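Local structure of exodeoxyribonuclease III (Neisseria meningitidis, 2JC4) at residues E129-R132 with D133-R137. The protein probably acts as a metal-dependent 3'-5' exonuclease on double-stranded DNA and belongs to the AP/ExoA family of DNA repair enzymes. Numbering follows the deposited sequence.
Sequences EFVR and DEMTR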
# COMPACT_ATOMS: atom_id res chain seq x y z
N GLU A 129 -8.37 3.21 -14.33
CA GLU A 129 -8.98 2.41 -15.41
C GLU A 129 -8.93 0.91 -15.08
O GLU A 129 -9.90 0.17 -15.23
CB GLU A 129 -8.25 2.72 -16.73
CG GLU A 129 -9.18 2.81 -17.90
CD GLU A 129 -8.43 2.89 -19.21
OE1 GLU A 129 -8.27 1.83 -19.87
OE2 GLU A 129 -7.97 4.00 -19.56
N PHE A 130 -7.79 0.45 -14.60
CA PHE A 130 -7.65 -0.96 -14.28
C PHE A 130 -8.56 -1.33 -13.12
O PHE A 130 -9.28 -2.35 -13.19
CB PHE A 130 -6.20 -1.23 -13.87
CG PHE A 130 -5.96 -2.61 -13.35
CD1 PHE A 130 -6.15 -3.73 -14.17
CD2 PHE A 130 -5.47 -2.80 -12.06
CE1 PHE A 130 -5.90 -5.02 -13.71
CE2 PHE A 130 -5.22 -4.11 -11.57
CZ PHE A 130 -5.40 -5.21 -12.41
N VAL A 131 -8.52 -0.53 -12.06
CA VAL A 131 -9.34 -0.79 -10.85
C VAL A 131 -10.84 -0.77 -11.23
O VAL A 131 -11.60 -1.68 -10.84
CB VAL A 131 -9.00 0.15 -9.65
CG1 VAL A 131 -9.93 -0.18 -8.46
CG2 VAL A 131 -7.54 -0.04 -9.20
N ARG A 132 -11.27 0.22 -11.99
CA ARG A 132 -12.68 0.29 -12.43
C ARG A 132 -13.16 -1.04 -13.12
O ARG A 132 -14.27 -1.57 -12.87
CB ARG A 132 -12.82 1.44 -13.42
CG ARG A 132 -14.32 1.66 -13.88
CD ARG A 132 -14.44 2.76 -14.97
NE ARG A 132 -14.07 4.07 -14.46
CZ ARG A 132 -13.07 4.83 -14.93
NH1 ARG A 132 -12.31 4.41 -15.94
NH2 ARG A 132 -12.83 6.02 -14.37
N ASP A 133 -12.30 -1.55 -14.00
CA ASP A 133 -12.56 -2.78 -14.73
C ASP A 133 -12.58 -3.98 -13.79
O ASP A 133 -13.51 -4.83 -13.86
CB ASP A 133 -11.48 -2.94 -15.81
CG ASP A 133 -11.57 -4.26 -16.57
OD1 ASP A 133 -12.66 -4.61 -17.05
OD2 ASP A 133 -10.53 -4.94 -16.69
N GLU A 134 -11.59 -4.05 -12.90
CA GLU A 134 -11.50 -5.14 -11.93
C GLU A 134 -12.74 -5.19 -11.05
O GLU A 134 -13.26 -6.28 -10.77
CB GLU A 134 -10.22 -5.03 -11.08
CG GLU A 134 -8.92 -5.31 -11.82
CD GLU A 134 -8.69 -6.79 -11.99
OE1 GLU A 134 -8.68 -7.50 -10.98
OE2 GLU A 134 -8.53 -7.25 -13.13
N MET A 135 -13.22 -4.02 -10.63
CA MET A 135 -14.42 -3.96 -9.79
C MET A 135 -15.74 -4.49 -10.41
O MET A 135 -16.65 -4.87 -9.68
CB MET A 135 -14.61 -2.52 -9.31
CG MET A 135 -13.54 -2.11 -8.26
SD MET A 135 -13.78 -0.38 -7.82
CE MET A 135 -15.30 -0.58 -6.87
N THR A 136 -15.85 -4.51 -11.74
CA THR A 136 -17.06 -5.09 -12.40
C THR A 136 -17.19 -6.61 -12.18
O THR A 136 -18.22 -7.19 -12.51
CB THR A 136 -17.06 -4.89 -13.94
OG1 THR A 136 -15.96 -5.60 -14.52
CG2 THR A 136 -16.96 -3.42 -14.30
N ARG A 137 -16.14 -7.25 -11.70
CA ARG A 137 -16.12 -8.70 -11.64
C ARG A 137 -15.96 -9.26 -10.24
O ARG A 137 -16.30 -10.41 -10.00
CB ARG A 137 -15.00 -9.24 -12.52
CG ARG A 137 -15.24 -8.99 -13.94
CD ARG A 137 -14.16 -9.65 -14.82
NE ARG A 137 -12.80 -9.17 -14.61
CZ ARG A 137 -12.31 -8.08 -15.19
NH1 ARG A 137 -13.11 -7.34 -15.94
NH2 ARG A 137 -11.06 -7.71 -15.01
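One face of the Phe130 ring is taken by the side chain of Glu134, one helical turn on. The methylene CG of Glu134 stands 3.7 Å from the centroid of the Phe130 ring and 18° off the normal, a CH-pi contact set slightly toward the rim. Beyond CG the glutamate folds over at chi2 (-79°), which lays its carboxylate across the ring's outer end, the two planes 25° apart. Glu134 OE2 comes to 3.5 Å from Phe130 CE1. The phenyl ring also stacks with His77 and packs on Pro81 and Ile102.

The other flat group is the guanidinium of Arg137, which grips Asp133 end-on. Arg137 NH1 reaches OD1 of Asp133 at 3.0 Å and NH2 reaches its OD2; both oxygens lie close to the guanidinium plane, yet each is met from above the carboxylate plane. Arg137 NH2 also makes a weak bond to Glu134 OE2 at 3.2 Å, completing a salt-bridge network, while OE1 of that glutamate pairs with Arg100. The carboxylate of Glu134, a buried residue, thus lies between two arginines, which would probably favour its ionised form.

All this sits at the C-terminal end of helix 115-135, the crossover of a beta-alpha-beta unit between the parallel strands 99-105 and 141-144, away from the metal site. Regular i to i+4 bonds run up to Met135 N, which donates to Val131 O at 2.9 Å. As the chain leaves the helix, Asp133 O accepts from both the backbone N and the hydroxyl of Thr136, the latter (OG1) at 2.7 Å in the carbonyl plane.

Val131 CG1, turned anti to the backbone N, touches Met135 SD at 3.9 Å. Both residues pack on Leu182, and on strand 141-144 Val131 meets Leu143 and Met135 meets Leu141.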